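PDB 4Y9J: protein ACDH-11, isoform b from Caenorhabditis elegans, which belongs to the acyl-CoA dehydrogenase family of flavoproteins and binds flavin-adenine dinucleotide within a four-chain assembly. Local coordinates for residues B[372-377]-B[396-401]; B[402-407]-B[526-531]; B[127-132]-B[319-324]. All coordinates share one frame; numbering follows the deposited sequence.

How the interactions relate
All three contacts are buried and join helices by apolar packing, with no hydrogen bond across any of them. Interactions 1 and 2 share helix 389-419, their centres about 11 Å apart; Leu-402 of interaction 2 packs on Leu-372 and Ala-375 of interaction 1. Interaction 3 is the most central, its centre about 7 Å from that of the chain, and meets interaction 1 where Leu-372 touches Val-321. Chemistry follows place: interaction 3 rests on branched aliphatic groups, interaction 1 adds a carboxylate-guanidinium cluster beside its isoleucine, and interaction 2, whose Phe-529 is partly exposed, uses an aromatic pair. Interactions 1 and 3 also touch the ligand UCC, at its adenine and its acyl chain respectively.

Interaction 1. Residues B[372-377]-B[396-401]; sequences LFEAAR and RLITPV. With UCC (S-{(3S,5R,9R)-1-[(2R,3S,4R,5R)-5-(6-amino-9H-purin-9-yl)-4-hydroxy-3-(phosphonooxy)tetrahydrofuran-2-yl]-3,5,9-trihydroxy-8,8-dimethyl-3,5-dioxido-10,14-dioxo-2,4,6-trioxa-11,15-diaza-3lambda~5~,5lambda~5~-diphosphaheptadecan-17-yl} undecanethioate), chain F.
Glu-374 OE2 is gripped by Arg-377, Arg-473 and Tyr-535, while the aliphatic part of the same side chain carries the contact: Glu-374 CG lies 3.7 Å from Ile-398 CD1. Arg-377 binds the carboxylate side-on, its NE 3.0 Å from Glu-374 OE1 and its NH2 3.1 Å from Glu-374 OE2. Both oxygens are met from above the carboxylate plane, OE1 47° out of it, although they lie close to the guanidinium plane. This multiple grip should restrain the rotation of the buried acid and would probably offset its charge.

Ile-398 bridges the two helices with two branches. Its CG1 stands anti to the backbone N (chi1 -157°) and its chain is extended, which carries CD1 against Glu-374, whose side chain it crosses at about a right angle, and to 3.8 Å from Ala-375 N. The other branch, CG2, meets Ala-375 CB at 3.9 Å.

On segment 396-401, Arg-396 serves the ligand instead: UCC N1 sits 3.2 Å above the centre of its guanidinium plane, and Asp-455 pairs with its NH2. The arrangement pairs two successive helices, 352-383 and 389-419, of the C-terminal helical domain of an acyl-CoA dehydrogenase, the second also sending Arg-396 to the UCC adenine.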
# COMPACT_ATOMS: atom_id res chain seq x y z
N LEU B 372 32.41 -25.73 4.36
CA LEU B 372 32.28 -24.50 5.12
C LEU B 372 33.10 -24.51 6.38
O LEU B 372 33.77 -23.51 6.71
CB LEU B 372 30.84 -24.28 5.51
CG LEU B 372 30.58 -23.15 6.52
CD1 LEU B 372 30.99 -21.79 5.96
CD2 LEU B 372 29.10 -23.16 6.92
N PHE B 373 33.04 -25.61 7.11
CA PHE B 373 33.80 -25.71 8.37
C PHE B 373 35.30 -25.91 8.14
O PHE B 373 36.08 -25.42 8.92
CB PHE B 373 33.15 -26.73 9.33
CG PHE B 373 32.03 -26.12 10.07
CD1 PHE B 373 32.28 -25.28 11.14
CD2 PHE B 373 30.73 -26.25 9.62
CE1 PHE B 373 31.25 -24.59 11.78
CE2 PHE B 373 29.68 -25.55 10.24
CZ PHE B 373 29.95 -24.73 11.33
N GLU B 374 35.69 -26.51 7.02
CA GLU B 374 37.11 -26.54 6.61
C GLU B 374 37.58 -25.10 6.30
O GLU B 374 38.66 -24.71 6.69
CB GLU B 374 37.29 -27.41 5.37
CG GLU B 374 38.68 -27.32 4.71
CD GLU B 374 39.74 -28.11 5.41
OE1 GLU B 374 39.48 -28.59 6.54
OE2 GLU B 374 40.86 -28.23 4.86
N ALA B 375 36.74 -24.29 5.66
CA ALA B 375 37.08 -22.85 5.49
C ALA B 375 37.23 -22.08 6.85
O ALA B 375 38.14 -21.30 7.02
CB ALA B 375 36.08 -22.18 4.56
N ALA B 376 36.31 -22.30 7.79
CA ALA B 376 36.34 -21.70 9.12
C ALA B 376 37.61 -22.11 9.87
O ALA B 376 38.26 -21.28 10.48
CB ALA B 376 35.13 -22.14 9.92
N ARG B 377 37.91 -23.41 9.83
CA ARG B 377 39.18 -23.97 10.39
C ARG B 377 40.38 -23.29 9.82
O ARG B 377 41.25 -22.82 10.57
CB ARG B 377 39.27 -25.47 10.12
CG ARG B 377 40.41 -26.17 10.77
CD ARG B 377 40.52 -27.64 10.38
NE ARG B 377 41.00 -27.82 9.01
CZ ARG B 377 42.26 -27.91 8.66
NH1 ARG B 377 43.21 -27.84 9.58
NH2 ARG B 377 42.59 -28.04 7.39
N ARG B 396 43.08 -19.57 0.60
CA ARG B 396 42.87 -18.63 -0.51
C ARG B 396 42.03 -19.25 -1.62
O ARG B 396 41.17 -18.56 -2.23
CB ARG B 396 44.22 -18.16 -1.07
CG ARG B 396 44.06 -17.23 -2.28
CD ARG B 396 43.45 -15.87 -1.99
NE ARG B 396 43.29 -15.05 -3.19
CZ ARG B 396 42.16 -14.97 -3.93
NH1 ARG B 396 41.03 -15.60 -3.58
NH2 ARG B 396 42.17 -14.21 -5.03
N LEU B 397 42.23 -20.56 -1.82
CA LEU B 397 41.50 -21.33 -2.82
C LEU B 397 40.04 -21.63 -2.40
O LEU B 397 39.10 -21.48 -3.21
CB LEU B 397 42.20 -22.66 -3.08
CG LEU B 397 41.44 -23.59 -4.01
CD1 LEU B 397 41.33 -22.92 -5.37
CD2 LEU B 397 42.10 -24.96 -4.08
N ILE B 398 39.86 -22.09 -1.17
CA ILE B 398 38.55 -22.52 -0.69
C ILE B 398 37.48 -21.43 -0.63
O ILE B 398 36.32 -21.71 -0.82
CB ILE B 398 38.66 -23.30 0.63
CG1 ILE B 398 37.44 -24.21 0.80
CG2 ILE B 398 38.77 -22.37 1.81
CD1 ILE B 398 37.55 -25.09 2.01
N THR B 399 37.86 -20.20 -0.39
CA THR B 399 36.94 -19.15 -0.14
C THR B 399 36.05 -18.92 -1.37
O THR B 399 34.80 -19.00 -1.26
CB THR B 399 37.69 -17.90 0.32
OG1 THR B 399 38.16 -18.15 1.63
CG2 THR B 399 36.75 -16.77 0.43
N PRO B 400 36.67 -18.74 -2.57
CA PRO B 400 35.76 -18.56 -3.72
C PRO B 400 35.04 -19.84 -4.16
O PRO B 400 33.89 -19.75 -4.63
CB PRO B 400 36.70 -18.07 -4.82
CG PRO B 400 38.09 -18.59 -4.42
CD PRO B 400 38.06 -18.43 -2.93
N VAL B 401 35.72 -20.98 -4.02
CA VAL B 401 35.16 -22.28 -4.40
C VAL B 401 33.91 -22.54 -3.54
O VAL B 401 32.84 -22.84 -4.06
CB VAL B 401 36.19 -23.41 -4.26
CG1 VAL B 401 35.53 -24.76 -4.49
CG2 VAL B 401 37.35 -23.21 -5.21
OA1 UCC F . 27.76 -7.41 -3.21
CA1 UCC F . 28.15 -6.71 -2.20
CA2 UCC F . 27.50 -6.56 -0.82
CA3 UCC F . 26.47 -7.55 -0.37
CA4 UCC F . 26.65 -7.94 1.13
CA5 UCC F . 27.10 -9.41 1.22
CA6 UCC F . 26.39 -10.13 2.31
CA7 UCC F . 26.82 -11.59 2.40
CA8 UCC F . 26.10 -11.92 3.65
CA9 UCC F . 25.33 -13.12 3.75
C10 UCC F . 23.89 -12.90 3.89
C11 UCC F . 23.35 -13.55 2.63
S UCC F . 29.50 -5.71 -2.18
CP1 UCC F . 30.30 -5.77 -3.83
CP2 UCC F . 30.81 -7.12 -4.24
NP1 UCC F . 31.68 -7.05 -5.43
CP3 UCC F . 32.42 -8.12 -5.71
OP1 UCC F . 32.33 -9.20 -5.13
CP4 UCC F . 33.48 -7.96 -6.78
CP5 UCC F . 33.32 -9.08 -7.82
NP2 UCC F . 34.50 -8.92 -8.67
CP6 UCC F . 35.70 -9.42 -8.39
OP2 UCC F . 35.92 -10.16 -7.44
CP8 UCC F . 36.77 -9.09 -9.42
OP3 UCC F . 37.53 -10.31 -9.70
CPB UCC F . 37.86 -8.14 -8.98
CP7 UCC F . 38.47 -8.28 -7.58
CP9 UCC F . 36.97 -6.89 -8.54
CPA UCC F . 38.54 -7.38 -10.14
O7 UCC F . 39.51 -6.45 -9.61
P2 UCC F . 40.72 -5.91 -10.54
O21 UCC F . 41.56 -4.90 -9.78
O22 UCC F . 40.11 -5.66 -11.93
O6 UCC F . 41.54 -7.31 -10.73
P1 UCC F . 43.02 -7.67 -10.28
O11 UCC F . 44.07 -6.77 -10.91
O12 UCC F . 43.08 -9.15 -10.52
O5' UCC F . 42.90 -7.37 -8.64
C5' UCC F . 43.73 -6.36 -8.03
C4' UCC F . 44.51 -6.92 -6.82
C3' UCC F . 45.43 -8.07 -7.23
O3' UCC F . 46.51 -7.99 -6.34
P3 UCC F . 47.98 -7.66 -6.82
O33 UCC F . 48.73 -7.59 -5.51
O32 UCC F . 47.89 -6.27 -7.40
O31 UCC F . 48.33 -8.83 -7.78
C2' UCC F . 44.65 -9.35 -6.96
O2' UCC F . 45.44 -10.46 -6.55
O4' UCC F . 43.58 -7.47 -5.86
C1' UCC F . 43.86 -8.86 -5.74
N9 UCC F . 42.62 -9.61 -5.45
C4 UCC F . 42.52 -10.43 -4.41
N3 UCC F . 43.31 -10.77 -3.37
C8 UCC F . 41.49 -9.63 -6.20
N7 UCC F . 40.60 -10.44 -5.62
C5 UCC F . 41.16 -10.96 -4.50
C6 UCC F . 40.74 -11.86 -3.39
N6 UCC F . 39.49 -12.39 -3.42
N1 UCC F . 41.66 -12.17 -2.43
C2 UCC F . 42.90 -11.64 -2.43

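Interaction 2. Residues B[402-407]-B[526-531]; sequences LKLYAG and HIAFTI
Leu-404 and Tyr-405 of helix 389-419 close on Phe-529 from two directions, and the tight part of the contact is built round that ring. The two aromatic groups form a T-shaped (edge-to-face) pair: the edge of Tyr-405 points at a face of Phe-529, with centroids 5.0 Å apart and planes at 89°. Tyr-405 CD1 makes the nearest approach, 3.7 Å from Phe-529 CD1, and sits over the ring toward its rim rather than above its centre. Tyr-405 CE1 follows at 3.8 Å from Phe-529 CG, so the CD1-CE1 edge of the tyrosine ring rests over the phenylalanine face.

Leu-404 takes the edge of the same ring. Its CD1 lies in the ring plane, 3.7 Å from Phe-529 CE1. Both its methyls, CD1 and CD2, lie 3.9 Å from Ala-528 CB. The first torsion places Leu-404 CG between the backbone N and the carbonyl carbon (chi1 68°), and from there CD1 reaches both Ala-528 and Phe-529 while CD2 touches Ala-528 alone of the two. Face and edge of Phe-529 are thus engaged by consecutive residues, a geometry that should restrict its rotation.

The solvent side is where Phe-529, although the centre of the packing, stays partly exposed. His-526, also partly exposed, takes no part in the packing on helix 389-419; its ring meets Trp-574, and it packs on Thr-356 of a second subunit.

The axes of segments 402-407 and 526-531, on helices 389-419 and 524-545, come within 9.6 Å and cross at -91°, nearly perpendicular. Helix 449-461 packs beside this crossing through Leu-452 and Ser-453 on Leu-404, helix 352-383 brings Ser-368 against Tyr-405, and helix 304-338 lines another side of helix 389-419 through Ala-320 and Ser-323.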
# COMPACT_ATOMS: atom_id res chain seq x y z
N LEU B 402 34.05 -22.38 -2.24
CA LEU B 402 32.91 -22.51 -1.32
C LEU B 402 31.72 -21.60 -1.61
O LEU B 402 30.57 -22.05 -1.75
CB LEU B 402 33.37 -22.30 0.10
CG LEU B 402 32.32 -22.22 1.18
CD1 LEU B 402 31.59 -23.53 1.35
CD2 LEU B 402 32.94 -21.81 2.51
N LYS B 403 32.02 -20.31 -1.73
CA LYS B 403 31.00 -19.36 -2.03
C LYS B 403 30.28 -19.73 -3.32
O LYS B 403 29.02 -19.76 -3.37
CB LYS B 403 31.60 -17.93 -2.11
CG LYS B 403 30.64 -16.73 -2.09
CD LYS B 403 29.65 -16.65 -3.23
CE LYS B 403 29.17 -15.22 -3.46
NZ LYS B 403 28.12 -15.08 -4.47
N LEU B 404 31.01 -19.93 -4.40
CA LEU B 404 30.35 -20.11 -5.68
C LEU B 404 29.61 -21.43 -5.71
O LEU B 404 28.54 -21.55 -6.33
CB LEU B 404 31.31 -19.97 -6.84
CG LEU B 404 32.39 -21.01 -7.06
CD1 LEU B 404 31.88 -22.15 -7.95
CD2 LEU B 404 33.65 -20.39 -7.67
N TYR B 405 30.13 -22.45 -5.06
CA TYR B 405 29.50 -23.76 -5.14
C TYR B 405 28.20 -23.83 -4.30
O TYR B 405 27.13 -24.23 -4.83
CB TYR B 405 30.49 -24.89 -4.78
CG TYR B 405 29.93 -26.28 -5.19
CD1 TYR B 405 29.86 -26.63 -6.52
CD2 TYR B 405 29.44 -27.16 -4.26
CE1 TYR B 405 29.37 -27.86 -6.91
CE2 TYR B 405 28.94 -28.38 -4.61
CZ TYR B 405 28.93 -28.74 -5.95
OH TYR B 405 28.40 -29.93 -6.37
N ALA B 406 28.28 -23.45 -3.01
CA ALA B 406 27.08 -23.42 -2.18
C ALA B 406 26.04 -22.46 -2.77
O ALA B 406 24.83 -22.70 -2.72
CB ALA B 406 27.40 -23.01 -0.73
N GLY B 407 26.55 -21.38 -3.36
CA GLY B 407 25.77 -20.39 -4.03
C GLY B 407 24.89 -20.93 -5.11
O GLY B 407 23.73 -20.56 -5.27
N HIS B 526 33.50 -25.29 -14.49
CA HIS B 526 33.69 -26.73 -14.38
C HIS B 526 34.92 -27.07 -13.51
O HIS B 526 34.86 -27.96 -12.72
CB HIS B 526 33.82 -27.36 -15.75
CG HIS B 526 32.62 -27.17 -16.62
ND1 HIS B 526 32.30 -25.96 -17.22
CD2 HIS B 526 31.67 -28.04 -17.01
CE1 HIS B 526 31.19 -26.11 -17.93
NE2 HIS B 526 30.78 -27.36 -17.81
N ILE B 527 36.01 -26.32 -13.68
CA ILE B 527 37.22 -26.45 -12.85
C ILE B 527 36.85 -26.16 -11.39
O ILE B 527 37.10 -27.01 -10.52
CB ILE B 527 38.35 -25.51 -13.34
CG1 ILE B 527 38.81 -25.95 -14.71
CG2 ILE B 527 39.50 -25.44 -12.31
CD1 ILE B 527 39.79 -25.02 -15.41
N ALA B 528 36.20 -25.02 -11.11
CA ALA B 528 35.82 -24.66 -9.77
C ALA B 528 34.92 -25.70 -9.09
O ALA B 528 35.13 -26.05 -7.93
CB ALA B 528 35.24 -23.26 -9.70
N PHE B 529 33.91 -26.20 -9.82
CA PHE B 529 33.00 -27.20 -9.28
C PHE B 529 33.72 -28.55 -8.97
O PHE B 529 33.37 -29.26 -8.04
CB PHE B 529 31.90 -27.48 -10.30
CG PHE B 529 30.70 -26.56 -10.26
CD1 PHE B 529 30.77 -25.25 -9.86
CD2 PHE B 529 29.47 -27.02 -10.79
CE1 PHE B 529 29.63 -24.42 -9.80
CE2 PHE B 529 28.34 -26.17 -10.78
CZ PHE B 529 28.42 -24.88 -10.28
N THR B 530 34.66 -28.94 -9.82
CA THR B 530 35.41 -30.17 -9.59
C THR B 530 36.22 -30.08 -8.31
O THR B 530 36.26 -31.01 -7.55
CB THR B 530 36.31 -30.49 -10.77
OG1 THR B 530 35.51 -30.60 -11.94
CG2 THR B 530 37.07 -31.78 -10.52
N ILE B 531 36.83 -28.92 -8.10
CA ILE B 531 37.55 -28.66 -6.85
C ILE B 531 36.59 -28.80 -5.65
O ILE B 531 36.88 -29.57 -4.64
CB ILE B 531 38.26 -27.30 -6.89
CG1 ILE B 531 39.37 -27.36 -7.92
CG2 ILE B 531 38.86 -26.95 -5.51
CD1 ILE B 531 40.05 -26.06 -8.26

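Interaction 3. Residues B[127-132]-B[319-324]; sequences HQVAKL and NAVASL. With UCC (S-{(3S,5R,9R)-1-[(2R,3S,4R,5R)-5-(6-amino-9H-purin-9-yl)-4-hydroxy-3-(phosphonooxy)tetrahydrofuran-2-yl]-3,5,9-trihydroxy-8,8-dimethyl-3,5-dioxido-10,14-dioxo-2,4,6-trioxa-11,15-diaza-3lambda~5~,5lambda~5~-diphosphaheptadecan-17-yl} undecanethioate), chain F.
Val-321 points its two methyls at different residues of helix 121-135, joining the N-terminal and C-terminal helical domains of the acyl-CoA dehydrogenase fold. The nearest backbones are those of Leu-132 and Val-321, whose CA atoms stand 6.9 Å apart, and both side chains leave the backbone toward the opposing helix.

The two valines cross obliquely and touch by single branches: Val-129 CG1 meets Val-321 CG2 at 4.0 Å. Their first torsions are alike, each with CG1 anti to the backbone N and chi1 at 170°, yet the methyls that meet are unlike, CG1 of Val-129 and CG2 of Val-321. With equal torsions, the difference in the branch presented must come from how the two backbones are placed.

Val-321 CG1 is turned to Leu-132, where it presses more on the main chain than on the side chain. It comes to 3.6 Å from Leu-132 C, while Leu-132 CB is 4.0 Å from the same methyl. Leu-132 also packs against Val-110. Val-321 is the element common to both halves of the contact, and it buries more surface here than either partner.

Helix 352-383 completes the packing, with Leu-372 against Leu-324 and Ala-376 against Val-129, so three helices share this apolar junction.

Other residues of segment 319-324 turn to the ligand UCC. Asn-319 lies along its acyl chain, with Asn-319 CB 4.0 Å from UCC CA7, and its amide is held by a hydrogen bond from ND2 to Thr-442 O. Three residues on, the end of the acyl chain meets an alanine methyl very closely, Ala-322 CB lying 3.3 Å from UCC C11, a separation so short that the exact placing of that terminal carbon is doubtful.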
# COMPACT_ATOMS: atom_id res chain seq x y z
N HIS B 127 33.39 -21.43 16.22
CA HIS B 127 32.27 -21.07 17.05
C HIS B 127 31.42 -20.02 16.27
O HIS B 127 30.24 -20.20 16.09
CB HIS B 127 32.80 -20.52 18.37
CG HIS B 127 31.76 -20.10 19.35
ND1 HIS B 127 32.09 -19.67 20.61
CD2 HIS B 127 30.41 -20.11 19.29
CE1 HIS B 127 30.98 -19.39 21.29
NE2 HIS B 127 29.95 -19.63 20.49
N GLN B 128 32.08 -18.99 15.76
CA GLN B 128 31.44 -17.89 15.09
C GLN B 128 30.71 -18.32 13.88
O GLN B 128 29.52 -17.94 13.68
CB GLN B 128 32.45 -16.81 14.73
CG GLN B 128 31.81 -15.55 14.17
CD GLN B 128 32.71 -14.71 13.30
OE1 GLN B 128 33.76 -15.16 12.83
NE2 GLN B 128 32.27 -13.49 13.05
N VAL B 129 31.35 -19.12 13.04
CA VAL B 129 30.69 -19.63 11.86
C VAL B 129 29.44 -20.49 12.16
O VAL B 129 28.42 -20.34 11.52
CB VAL B 129 31.70 -20.33 10.88
CG1 VAL B 129 30.99 -21.07 9.80
CG2 VAL B 129 32.57 -19.26 10.23
N ALA B 130 29.51 -21.34 13.18
CA ALA B 130 28.34 -22.15 13.61
C ALA B 130 27.18 -21.25 14.10
O ALA B 130 26.01 -21.47 13.80
CB ALA B 130 28.79 -23.10 14.76
N LYS B 131 27.55 -20.18 14.81
CA LYS B 131 26.54 -19.28 15.35
C LYS B 131 25.86 -18.51 14.21
O LYS B 131 24.64 -18.37 14.21
CB LYS B 131 27.12 -18.35 16.42
CG LYS B 131 26.06 -17.84 17.37
CD LYS B 131 26.67 -17.10 18.55
CE LYS B 131 25.60 -16.98 19.63
NZ LYS B 131 26.11 -16.45 20.92
N LEU B 132 26.64 -18.03 13.26
CA LEU B 132 26.14 -17.40 12.06
C LEU B 132 25.25 -18.33 11.25
O LEU B 132 24.23 -17.87 10.65
CB LEU B 132 27.29 -16.91 11.17
CG LEU B 132 28.08 -15.74 11.74
CD1 LEU B 132 29.44 -15.66 11.03
CD2 LEU B 132 27.31 -14.46 11.51
N ASN B 319 28.54 -15.42 3.08
CA ASN B 319 27.53 -15.68 2.04
C ASN B 319 27.32 -17.19 1.91
O ASN B 319 26.21 -17.64 1.73
CB ASN B 319 27.96 -15.08 0.71
CG ASN B 319 26.88 -15.14 -0.32
OD1 ASN B 319 25.96 -14.33 -0.34
ND2 ASN B 319 26.98 -16.14 -1.19
N ALA B 320 28.37 -17.98 2.03
CA ALA B 320 28.22 -19.42 2.01
C ALA B 320 27.41 -19.95 3.17
O ALA B 320 26.65 -20.91 3.05
CB ALA B 320 29.59 -20.09 1.94
N VAL B 321 27.65 -19.35 4.34
CA VAL B 321 26.87 -19.61 5.55
C VAL B 321 25.36 -19.42 5.27
O VAL B 321 24.55 -20.25 5.65
CB VAL B 321 27.28 -18.74 6.72
CG1 VAL B 321 26.27 -18.87 7.85
CG2 VAL B 321 28.64 -19.10 7.23
N ALA B 322 25.02 -18.34 4.57
CA ALA B 322 23.65 -18.00 4.24
C ALA B 322 23.07 -19.02 3.25
O ALA B 322 21.98 -19.51 3.48
CB ALA B 322 23.60 -16.64 3.62
N SER B 323 23.82 -19.38 2.21
CA SER B 323 23.37 -20.38 1.27
C SER B 323 23.03 -21.68 2.00
O SER B 323 21.98 -22.29 1.78
CB SER B 323 24.46 -20.64 0.22
OG SER B 323 24.63 -19.54 -0.63
N LEU B 324 23.92 -22.12 2.85
CA LEU B 324 23.79 -23.36 3.56
C LEU B 324 22.69 -23.27 4.61
O LEU B 324 22.00 -24.26 4.86
CB LEU B 324 25.12 -23.77 4.19
CG LEU B 324 26.12 -24.26 3.13
CD1 LEU B 324 27.53 -24.25 3.62
CD2 LEU B 324 25.74 -25.63 2.62
OA1 UCC F . 27.76 -7.41 -3.21
CA1 UCC F . 28.15 -6.71 -2.20
CA2 UCC F . 27.50 -6.56 -0.82
CA3 UCC F . 26.47 -7.55 -0.37
CA4 UCC F . 26.65 -7.94 1.13
CA5 UCC F . 27.10 -9.41 1.22
CA6 UCC F . 26.39 -10.13 2.31
CA7 UCC F . 26.82 -11.59 2.40
CA8 UCC F . 26.10 -11.92 3.65
CA9 UCC F . 25.33 -13.12 3.75
C10 UCC F . 23.89 -12.90 3.89
C11 UCC F . 23.35 -13.55 2.63
S UCC F . 29.50 -5.71 -2.18
CP1 UCC F . 30.30 -5.77 -3.83
CP2 UCC F . 30.81 -7.12 -4.24
NP1 UCC F . 31.68 -7.05 -5.43
CP3 UCC F . 32.42 -8.12 -5.71
OP1 UCC F . 32.33 -9.20 -5.13
CP4 UCC F . 33.48 -7.96 -6.78
CP5 UCC F . 33.32 -9.08 -7.82
NP2 UCC F . 34.50 -8.92 -8.67
CP6 UCC F . 35.70 -9.42 -8.39
OP2 UCC F . 35.92 -10.16 -7.44
CP8 UCC F . 36.77 -9.09 -9.42
OP3 UCC F . 37.53 -10.31 -9.70
CPB UCC F . 37.86 -8.14 -8.98
CP7 UCC F . 38.47 -8.28 -7.58
CP9 UCC F . 36.97 -6.89 -8.54
CPA UCC F . 38.54 -7.38 -10.14
O7 UCC F . 39.51 -6.45 -9.61
P2 UCC F . 40.72 -5.91 -10.54
O21 UCC F . 41.56 -4.90 -9.78
O22 UCC F . 40.11 -5.66 -11.93
O6 UCC F . 41.54 -7.31 -10.73
P1 UCC F . 43.02 -7.67 -10.28
O11 UCC F . 44.07 -6.77 -10.91
O12 UCC F . 43.08 -9.15 -10.52
O5' UCC F . 42.90 -7.37 -8.64
C5' UCC F . 43.73 -6.36 -8.03
C4' UCC F . 44.51 -6.92 -6.82
C3' UCC F . 45.43 -8.07 -7.23
O3' UCC F . 46.51 -7.99 -6.34
P3 UCC F . 47.98 -7.66 -6.82
O33 UCC F . 48.73 -7.59 -5.51
O32 UCC F . 47.89 -6.27 -7.40
O31 UCC F . 48.33 -8.83 -7.78
C2' UCC F . 44.65 -9.35 -6.96
O2' UCC F . 45.44 -10.46 -6.55
O4' UCC F . 43.58 -7.47 -5.86
C1' UCC F . 43.86 -8.86 -5.74
N9 UCC F . 42.62 -9.61 -5.45
C4 UCC F . 42.52 -10.43 -4.41
N3 UCC F . 43.31 -10.77 -3.37
C8 UCC F . 41.49 -9.63 -6.20
N7 UCC F . 40.60 -10.44 -5.62
C5 UCC F . 41.16 -10.96 -4.50
C6 UCC F . 40.74 -11.86 -3.39
N6 UCC F . 39.49 -12.39 -3.42
N1 UCC F . 41.66 -12.17 -2.43
C2 UCC F . 42.90 -11.64 -2.43